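Local coordinates for glucose-6-phosphate isomerase (PDB 3QKI), which probably catalyses the interconversion of alpha-D-glucose 6-phosphate and beta-D-fructose 6-phosphate, the second step of glycolysis, at residues L560-E563 against V564-F568; S286-L289 against K290-D293; K102-M105 against T106-R109; S403-R406 against N407-I411. All blocks are in the same frame, centred on the assembly; numbering follows the deposited sequence.

Contact 1. Residues L560-E563 against V564-F568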
loop_
_atom_site.group_PDB
_atom_site.type_symbol
_atom_site.label_atom_id
_atom_site.label_comp_id
_atom_site.label_asym_id
_atom_site.label_seq_id
_atom_site.Cartn_x
_atom_site.Cartn_y
_atom_site.Cartn_z
ATOM N N LEU A 560 -18.856 -15.295 11.136
ATOM C CA LEU A 560 -19.723 -15.336 9.951
ATOM C C LEU A 560 -19.118 -16.118 8.772
ATOM O O LEU A 560 -19.861 -16.735 8.008
ATOM C CB LEU A 560 -20.186 -13.930 9.531
ATOM C CG LEU A 560 -21.061 -13.133 10.518
ATOM C CD1 LEU A 560 -21.459 -11.806 9.907
ATOM C CD2 LEU A 560 -22.335 -13.914 10.909
ATOM N N ALA A 561 -17.784 -16.103 8.627
ATOM C CA ALA A 561 -17.074 -16.820 7.546
ATOM C C ALA A 561 -17.178 -18.334 7.732
ATOM O O ALA A 561 -17.268 -19.083 6.752
ATOM C CB ALA A 561 -15.619 -16.396 7.508
ATOM N N LYS A 562 -17.199 -18.779 8.991
ATOM C CA LYS A 562 -17.334 -20.193 9.346
ATOM C C LYS A 562 -18.718 -20.701 8.880
ATOM O O LYS A 562 -18.822 -21.815 8.349
ATOM C CB LYS A 562 -17.112 -20.360 10.855
ATOM C CG LYS A 562 -17.255 -21.779 11.398
ATOM C CD LYS A 562 -16.216 -22.111 12.490
ATOM C CE LYS A 562 -16.211 -21.194 13.704
ATOM N NZ LYS A 562 -15.128 -20.172 13.634
ATOM N N GLU A 563 -19.758 -19.863 9.022
ATOM C CA GLU A 563 -21.119 -20.185 8.569
ATOM C C GLU A 563 -21.160 -20.331 7.024
ATOM O O GLU A 563 -21.805 -21.261 6.511
ATOM C CB GLU A 563 -22.103 -19.114 9.046
ATOM C CG GLU A 563 -23.554 -19.440 8.715
ATOM C CD GLU A 563 -24.628 -18.433 9.080
ATOM O OE1 GLU A 563 -24.292 -17.349 9.613
ATOM O OE2 GLU A 563 -25.817 -18.735 8.820
ATOM N N VAL A 564 -20.454 -19.417 6.287
ATOM C CA VAL A 564 -20.359 -19.458 4.821
ATOM C C VAL A 564 -19.574 -20.723 4.424
ATOM O O VAL A 564 -19.993 -21.409 3.495
ATOM C CB VAL A 564 -19.775 -18.159 4.188
ATOM C CG1 VAL A 564 -19.682 -18.289 2.667
ATOM C CG2 VAL A 564 -20.615 -16.936 4.555
ATOM N N ARG A 565 -18.459 -21.035 5.156
ATOM C CA ARG A 565 -17.653 -22.248 4.969
ATOM C C ARG A 565 -18.531 -23.515 4.979
ATOM O O ARG A 565 -18.410 -24.322 4.059
ATOM C CB ARG A 565 -16.520 -22.356 6.022
ATOM C CG ARG A 565 -15.570 -23.525 5.787
ATOM C CD ARG A 565 -14.213 -23.345 6.447
ATOM N NE ARG A 565 -14.283 -23.339 7.897
ATOM C CZ ARG A 565 -13.456 -22.670 8.690
ATOM N NH1 ARG A 565 -12.487 -21.922 8.173
ATOM N NH2 ARG A 565 -13.596 -22.734 10.005
ATOM N N ASN A 566 -19.406 -23.672 6.010
ATOM C CA ASN A 566 -20.301 -24.824 6.147
ATOM C C ASN A 566 -21.309 -24.901 5.024
ATOM O O ASN A 566 -21.572 -26.007 4.531
ATOM C CB ASN A 566 -20.999 -24.868 7.505
ATOM C CG ASN A 566 -20.038 -25.142 8.611
ATOM O OD1 ASN A 566 -19.162 -26.006 8.499
ATOM N ND2 ASN A 566 -20.180 -24.421 9.700
ATOM N N TYR A 567 -21.816 -23.723 4.582
ATOM C CA TYR A 567 -22.747 -23.610 3.471
ATOM C C TYR A 567 -22.077 -24.044 2.168
ATOM O O TYR A 567 -22.679 -24.788 1.400
ATOM C CB TYR A 567 -23.312 -22.189 3.355
ATOM C CG TYR A 567 -24.368 -22.083 2.277
ATOM C CD1 TYR A 567 -25.607 -22.706 2.423
ATOM C CD2 TYR A 567 -24.117 -21.394 1.097
ATOM C CE1 TYR A 567 -26.573 -22.642 1.416
ATOM C CE2 TYR A 567 -25.075 -21.319 0.087
ATOM C CZ TYR A 567 -26.306 -21.937 0.256
ATOM O OH TYR A 567 -27.251 -21.851 -0.736
ATOM N N PHE A 568 -20.828 -23.585 1.932
ATOM C CA PHE A 568 -20.031 -23.982 0.776
ATOM C C PHE A 568 -19.806 -25.500 0.805
ATOM O O PHE A 568 -19.997 -26.172 -0.213
ATOM C CB PHE A 568 -18.681 -23.235 0.762
ATOM C CG PHE A 568 -18.750 -21.805 0.272
ATOM C CD1 PHE A 568 -17.621 -20.999 0.284
ATOM C CD2 PHE A 568 -19.936 -21.286 -0.266
ATOM C CE1 PHE A 568 -17.683 -19.686 -0.179
ATOM C CE2 PHE A 568 -19.998 -19.972 -0.721
ATOM C CZ PHE A 568 -18.871 -19.174 -0.664
#
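K562 and R565, one turn apart on helix 555-573, meet through the aliphatic part of the lysine: its CD lies 3.7 Å from R565 NH2, approaching the guanidinium obliquely. A bend at chi3 (66°) brings the R565 guanidinium round to the lysine. The two charged ends stay apart, K562 NZ being 4.7 Å from R565 NH2, and the arginine charge is answered instead by a salt bridge from NH1 to E467 of the second subunit. V564 packs within the helix: CG2 lies 3.5 Å from L560 O, and CG1 sits over one face of the F568 ring, offset toward its rim. The regular i to i+4 bonding of an alpha helix runs from V564 N to L560 O (3.2 Å) through R565 N to A561 O (2.8 Å) and on to Y567 N with E563 O (3.1 Å). K562 lies one turn beyond K558, which binds beta-D-fructose 6-phosphate. Y567 and F568 pack on L591 and L595 of helix 585-595, while L560, A561, R565 and F568 face A474 and T470 on helix 464-481 of the second subunit.

Contact 2. Residues S286-L289 against K290-D293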
loop_
_atom_site.group_PDB
_atom_site.type_symbol
_atom_site.label_atom_id
_atom_site.label_comp_id
_atom_site.label_asym_id
_atom_site.label_seq_id
_atom_site.Cartn_x
_atom_site.Cartn_y
_atom_site.Cartn_z
ATOM N N SER A 286 5.814 -21.634 17.211
ATOM C CA SER A 286 4.548 -21.928 17.884
ATOM C C SER A 286 4.787 -22.411 19.325
ATOM O O SER A 286 5.917 -22.740 19.696
ATOM C CB SER A 286 3.856 -23.078 17.149
ATOM O OG SER A 286 2.575 -23.391 17.669
ATOM N N THR A 287 3.693 -22.558 20.106
ATOM C CA THR A 287 3.809 -23.139 21.464
ATOM C C THR A 287 2.971 -24.383 21.555
ATOM O O THR A 287 3.005 -25.084 22.576
ATOM C CB THR A 287 3.427 -22.138 22.530
ATOM O OG1 THR A 287 2.123 -21.641 22.226
ATOM C CG2 THR A 287 4.419 -21.013 22.607
ATOM N N ASN A 288 2.205 -24.665 20.500
ATOM C CA ASN A 288 1.381 -25.856 20.548
ATOM C C ASN A 288 2.227 -27.052 20.127
ATOM O O ASN A 288 2.234 -27.443 18.954
ATOM C CB ASN A 288 0.143 -25.701 19.700
ATOM C CG ASN A 288 -0.869 -26.786 19.965
ATOM O OD1 ASN A 288 -0.531 -27.935 20.308
ATOM N ND2 ASN A 288 -2.128 -26.444 19.807
ATOM N N LEU A 289 2.941 -27.635 21.094
ATOM C CA LEU A 289 3.834 -28.754 20.842
ATOM C C LEU A 289 3.123 -30.020 20.413
ATOM O O LEU A 289 3.682 -30.795 19.636
ATOM C CB LEU A 289 4.815 -28.973 22.004
ATOM C CG LEU A 289 5.719 -27.780 22.360
ATOM C CD1 LEU A 289 6.491 -28.036 23.608
ATOM C CD2 LEU A 289 6.678 -27.451 21.236
ATOM N N LYS A 290 1.871 -30.206 20.855
ATOM C CA LYS A 290 1.040 -31.350 20.481
ATOM C C LYS A 290 0.760 -31.304 18.960
ATOM O O LYS A 290 0.896 -32.316 18.269
ATOM C CB LYS A 290 -0.293 -31.304 21.273
ATOM C CG LYS A 290 -1.300 -32.393 20.901
ATOM C CD LYS A 290 -2.680 -32.090 21.458
ATOM C CE LYS A 290 -3.663 -33.219 21.249
ATOM N NZ LYS A 290 -4.203 -33.241 19.862
ATOM N N LEU A 291 0.362 -30.119 18.466
ATOM C CA LEU A 291 0.017 -29.913 17.052
ATOM C C LEU A 291 1.196 -29.860 16.107
ATOM O O LEU A 291 1.113 -30.421 15.018
ATOM C CB LEU A 291 -0.984 -28.779 16.860
ATOM C CG LEU A 291 -2.389 -29.062 17.443
ATOM C CD1 LEU A 291 -3.319 -27.981 17.085
ATOM C CD2 LEU A 291 -2.990 -30.369 16.910
ATOM N N THR A 292 2.331 -29.299 16.552
ATOM C CA THR A 292 3.552 -29.319 15.733
ATOM C C THR A 292 4.019 -30.780 15.571
ATOM O O THR A 292 4.396 -31.190 14.476
ATOM C CB THR A 292 4.629 -28.384 16.307
ATOM O OG1 THR A 292 4.934 -28.776 17.647
ATOM C CG2 THR A 292 4.222 -26.920 16.255
ATOM N N ASP A 293 3.927 -31.570 16.659
ATOM C CA ASP A 293 4.264 -32.988 16.662
ATOM C C ASP A 293 3.396 -33.748 15.649
ATOM O O ASP A 293 3.929 -34.450 14.788
ATOM C CB ASP A 293 4.066 -33.575 18.068
ATOM C CG ASP A 293 5.272 -34.307 18.590
ATOM O OD1 ASP A 293 6.396 -33.732 18.532
ATOM O OD2 ASP A 293 5.105 -35.448 19.066
#
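An asparagine N-cap starts helix 289-295: N288 reaches forward with its side chain to the first turn, and OD1 accepts from L291 N at 3.0 Å, with an N-H...O angle of 160°. At chi1 -167° the N288 side chain points away from its own N and toward the start of the helix. L291 N lies well above the plane of that amide, 54° out of it, so the capping bond does not run along a lone pair. The amide also lies across the L291 side chain, ND2 being 3.3 Å from L291 CD1, and ND2 has its own hydrogen bond to T251 O. Both polar ends of N288 are therefore held, which fixes the rotation of the amide. The main chain of the same residue joins in, since N288 O accepts from T292 N at 3.0 Å; the next bond in the helix follows from D293 N to L289 O, at 3.1 Å.

The cap is itself positioned by S286, whose OG accepts from N288 N at 3.1 Å in an ST turn. The single proton of OG is shared between S249 O and K250 O, or goes to each in turn, tying the turn to residues among those that bind beta-D-fructose 6-phosphate. On its carbon side, S286 CB meets T292 CG2 at 4.0 Å. The turn thus links the end of strand 282-285, in the parallel five-stranded sheet, to helix 289-295, whose T292, like L289 at its start, packs on V302 of the neighbouring strand 302-303.

Contact 3. Residues K102-M105 against T106-R109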
loop_
_atom_site.group_PDB
_atom_site.type_symbol
_atom_site.label_atom_id
_atom_site.label_comp_id
_atom_site.label_asym_id
_atom_site.label_seq_id
_atom_site.Cartn_x
_atom_site.Cartn_y
_atom_site.Cartn_z
ATOM N N LYS A 102 -0.084 -6.270 34.133
ATOM C CA LYS A 102 -1.162 -6.671 33.225
ATOM C C LYS A 102 -1.910 -5.483 32.621
ATOM O O LYS A 102 -3.103 -5.310 32.869
ATOM C CB LYS A 102 -2.080 -7.712 33.888
ATOM C CG LYS A 102 -1.362 -8.974 34.330
ATOM C CD LYS A 102 -2.358 -9.964 34.920
ATOM C CE LYS A 102 -1.726 -11.003 35.791
ATOM N NZ LYS A 102 -2.622 -12.184 35.936
ATOM N N VAL A 103 -1.198 -4.673 31.783
ATOM C CA VAL A 103 -1.754 -3.468 31.169
ATOM C C VAL A 103 -2.792 -3.749 30.067
ATOM O O VAL A 103 -3.587 -2.864 29.741
ATOM C CB VAL A 103 -0.686 -2.416 30.780
ATOM C CG1 VAL A 103 0.125 -1.996 32.000
ATOM C CG2 VAL A 103 0.224 -2.928 29.669
ATOM N N ASN A 104 -2.792 -4.984 29.503
ATOM C CA ASN A 104 -3.785 -5.387 28.516
ATOM C C ASN A 104 -4.958 -5.800 29.402
ATOM O O ASN A 104 -5.064 -6.950 29.836
ATOM C CB ASN A 104 -3.254 -6.538 27.661
ATOM C CG ASN A 104 -4.229 -7.079 26.660
ATOM O OD1 ASN A 104 -5.414 -6.744 26.639
ATOM N ND2 ASN A 104 -3.754 -7.967 25.821
ATOM N N MET A 105 -5.791 -4.815 29.739
ATOM C CA MET A 105 -6.871 -4.946 30.719
ATOM C C MET A 105 -8.127 -5.708 30.272
ATOM O O MET A 105 -8.927 -6.081 31.123
ATOM C CB MET A 105 -7.185 -3.583 31.390
ATOM C CG MET A 105 -7.201 -2.364 30.410
ATOM S SD MET A 105 -8.563 -2.251 29.215
ATOM C CE MET A 105 -10.011 -2.181 30.327
ATOM N N THR A 106 -8.290 -5.994 28.970
ATOM C CA THR A 106 -9.459 -6.764 28.549
ATOM C C THR A 106 -9.142 -8.253 28.494
ATOM O O THR A 106 -10.050 -9.058 28.589
ATOM C CB THR A 106 -10.065 -6.266 27.234
ATOM O OG1 THR A 106 -9.149 -6.531 26.178
ATOM C CG2 THR A 106 -10.462 -4.795 27.285
ATOM N N GLU A 107 -7.880 -8.615 28.283
ATOM C CA GLU A 107 -7.452 -10.007 28.220
ATOM C C GLU A 107 -6.675 -10.383 29.490
ATOM O O GLU A 107 -6.322 -11.543 29.659
ATOM C CB GLU A 107 -6.609 -10.256 26.961
ATOM C CG GLU A 107 -7.395 -10.115 25.665
ATOM C CD GLU A 107 -6.579 -10.204 24.392
ATOM O OE1 GLU A 107 -5.518 -9.546 24.327
ATOM O OE2 GLU A 107 -7.013 -10.899 23.446
ATOM N N ASN A 108 -6.454 -9.403 30.393
ATOM C CA ASN A 108 -5.709 -9.534 31.654
ATOM C C ASN A 108 -4.321 -10.120 31.395
ATOM O O ASN A 108 -3.988 -11.192 31.887
ATOM C CB ASN A 108 -6.494 -10.335 32.720
ATOM C CG ASN A 108 -5.971 -10.071 34.109
ATOM O OD1 ASN A 108 -5.491 -8.973 34.423
ATOM N ND2 ASN A 108 -6.025 -11.076 34.958
ATOM N N ARG A 109 -3.536 -9.427 30.565
ATOM C CA ARG A 109 -2.229 -9.904 30.150
ATOM C C ARG A 109 -1.145 -8.874 30.265
ATOM O O ARG A 109 -1.400 -7.670 30.189
ATOM C CB ARG A 109 -2.278 -10.357 28.689
ATOM C CG ARG A 109 -3.087 -11.605 28.478
ATOM C CD ARG A 109 -2.349 -12.554 27.578
ATOM N NE ARG A 109 -2.538 -12.221 26.173
ATOM C CZ ARG A 109 -3.425 -12.808 25.382
ATOM N NH1 ARG A 109 -4.234 -13.747 25.861
ATOM N NH2 ARG A 109 -3.516 -12.458 24.105
HETATM O O HOH W 1 -5.634 -6.270 33.675
#
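N104 and E107 form the tightly packed side of this turn. N104 ND2 donates to E107 OE1 over 2.8 Å, nearly in its own amide plane, and reaches the anti lone pair of that oxygen although amide and carboxylate are turned 46° apart. OD1 of the same amide is held by N547 ND2, so both ends of this buried side chain are bonded. R109 NH2 pairs with the same carboxylate as a salt bridge, with E107 OE1, 3.5 Å away, well out of the guanidinium plane, so that charge alone joins them. T106 OG1 bonds to D550 and W552, and its CG2 touches M105 SD at 3.7 Å.

The other side is looser and exposed. There the long K102 chain passes across N108, CD lying 3.3 Å from OD1, and one water donates to both K102 O and N108 OD1, at 2.8 Å each.

Between the two sides, the backbones of N104 and R109 bond in both directions: N104 N to R109 O at 3.1 Å and R109 N to N104 O at 3.0 Å. Two residues, N108 and R109, lie opposite the single residue N104 across this antiparallel bridge, with N108 in a left-handed conformation (phi 53°, psi 59°), which makes a G1 beta bulge closing a compact turn.

Contact 4. Residues S403-R406 against N407-I411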
loop_
_atom_site.group_PDB
_atom_site.type_symbol
_atom_site.label_atom_id
_atom_site.label_comp_id
_atom_site.label_asym_id
_atom_site.label_seq_id
_atom_site.Cartn_x
_atom_site.Cartn_y
_atom_site.Cartn_z
ATOM N N SER A 403 -12.928 1.756 19.991
ATOM C CA SER A 403 -13.999 2.698 20.295
ATOM C C SER A 403 -14.498 2.562 21.734
ATOM O O SER A 403 -15.621 2.967 22.041
ATOM C CB SER A 403 -15.139 2.578 19.280
ATOM O OG SER A 403 -15.580 1.236 19.161
ATOM N N VAL A 404 -13.652 1.991 22.614
ATOM C CA VAL A 404 -13.969 1.751 24.032
ATOM C C VAL A 404 -12.735 2.092 24.808
ATOM O O VAL A 404 -11.642 1.612 24.466
ATOM C CB VAL A 404 -14.426 0.311 24.343
ATOM C CG1 VAL A 404 -14.887 0.200 25.794
ATOM C CG2 VAL A 404 -15.519 -0.173 23.379
ATOM N N ASP A 405 -12.889 2.951 25.828
ATOM C CA ASP A 405 -11.761 3.388 26.624
ATOM C C ASP A 405 -11.301 2.383 27.714
ATOM O O ASP A 405 -11.926 1.333 27.896
ATOM C CB ASP A 405 -11.968 4.825 27.138
ATOM C CG ASP A 405 -12.949 5.027 28.272
ATOM O OD1 ASP A 405 -13.427 4.017 28.836
ATOM O OD2 ASP A 405 -13.214 6.202 28.623
ATOM N N ARG A 406 -10.216 2.710 28.418
ATOM C CA ARG A 406 -9.648 1.870 29.478
ATOM C C ARG A 406 -10.553 1.755 30.723
ATOM O O ARG A 406 -10.278 0.954 31.599
ATOM C CB ARG A 406 -8.194 2.273 29.818
ATOM C CG ARG A 406 -7.206 1.962 28.675
ATOM C CD ARG A 406 -5.763 2.342 28.986
ATOM N NE ARG A 406 -5.208 1.488 30.047
ATOM C CZ ARG A 406 -4.560 0.338 29.850
ATOM N NH1 ARG A 406 -4.322 -0.104 28.608
ATOM N NH2 ARG A 406 -4.127 -0.369 30.887
ATOM N N ASN A 407 -11.632 2.539 30.779
ATOM C CA ASN A 407 -12.657 2.517 31.824
ATOM C C ASN A 407 -13.901 1.795 31.318
ATOM O O ASN A 407 -14.949 1.861 31.963
ATOM C CB ASN A 407 -13.011 3.946 32.268
ATOM C CG ASN A 407 -11.839 4.715 32.857
ATOM O OD1 ASN A 407 -11.023 4.164 33.614
ATOM N ND2 ASN A 407 -11.731 6.012 32.526
ATOM N N ASN A 408 -13.788 1.115 30.163
ATOM C CA ASN A 408 -14.834 0.301 29.515
ATOM C C ASN A 408 -16.026 1.084 29.022
ATOM O O ASN A 408 -17.080 0.505 28.745
ATOM C CB ASN A 408 -15.256 -0.902 30.420
ATOM C CG ASN A 408 -14.079 -1.642 30.955
ATOM O OD1 ASN A 408 -13.219 -2.113 30.207
ATOM N ND2 ASN A 408 -13.990 -1.714 32.255
ATOM N N GLN A 409 -15.836 2.395 28.833
ATOM C CA GLN A 409 -16.871 3.293 28.348
ATOM C C GLN A 409 -16.780 3.437 26.838
ATOM O O GLN A 409 -15.699 3.741 26.328
ATOM C CB GLN A 409 -16.750 4.685 29.021
ATOM C CG GLN A 409 -16.867 4.677 30.555
ATOM C CD GLN A 409 -18.051 3.861 31.055
ATOM O OE1 GLN A 409 -19.216 4.073 30.657
ATOM N NE2 GLN A 409 -17.763 2.878 31.906
ATOM N N PRO A 410 -17.890 3.230 26.099
ATOM C CA PRO A 410 -17.857 3.473 24.646
ATOM C C PRO A 410 -17.511 4.940 24.438
ATOM O O PRO A 410 -17.954 5.794 25.214
ATOM C CB PRO A 410 -19.283 3.143 24.198
ATOM C CG PRO A 410 -19.820 2.275 25.275
ATOM C CD PRO A 410 -19.254 2.847 26.529
ATOM N N ILE A 411 -16.599 5.221 23.497
ATOM C CA ILE A 411 -16.144 6.589 23.279
ATOM C C ILE A 411 -16.473 7.073 21.892
ATOM O O ILE A 411 -16.730 6.257 21.006
ATOM C CB ILE A 411 -14.680 6.853 23.742
ATOM C CG1 ILE A 411 -13.670 5.847 23.156
ATOM C CG2 ILE A 411 -14.566 6.895 25.274
ATOM C CD1 ILE A 411 -13.117 6.243 21.870
#
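A chi1 of 75° places D405 CG between its backbone N and carbonyl carbon and folds the carboxylate into the turn, where OD1 accepts from both N407 N (3.0 Å) and Q409 N (2.9 Å). The two N-H groups come from opposite faces of the carboxylate plane, so a single oxygen is gripped from above and below. I411 lays CG2 3.7 Å from D405 OD2, while its CG1 turns to the carbonyl of S403. Q409 runs beside the aspartate, with Q409 CB 3.4 Å from D405 OD1. Its chain then bends, and Q409 NE2 donates to N407 O at 3.0 Å. The backbone closes round this centre as a type I turn, with N408 N bonded to D405 O at 2.9 Å. Beyond the turn the two arms are joined by two nearly straight bonds: D405 N to Q409 O at 172° and I411 N to S403 O at 173°. V404 CG1 packs against N408 C, 3.5 Å away.

This hairpin-like loop lies between helix 388-400 and strand 418-420, the outermost strand of the mixed sheet within the chain. R406 leaves it to bond V103 O, and its backbone pairs with N545; N408 OD1 bonds H504, and S403 OG the carbonyl of Q437 at the end of helix 428-437, both of the second subunit.

Overall arrangement
Along the chain the order is contact 3, contact 2, contact 4 and contact 1. Contacts 3 and 4 are neighbours, their centres 14 Å apart: an arginine of contact 4 bonds the backbone of contact 3, and the M105 methyl packs on R406 and N408, so two loops distant in sequence form one patch, which meets H504 of the second subunit. Contact 1, on helix 555-573, also borders that subunit, but its centre is about 32 Å from that of contact 4. Contact 2 touches no other chain; it lies beside the five-stranded parallel sheet, about 27 Å between centres from contact 1. Sugar-phosphate-binding residues lie beside contacts 1 and 2, whereas contacts 3 and 4 belong to the subunit interface.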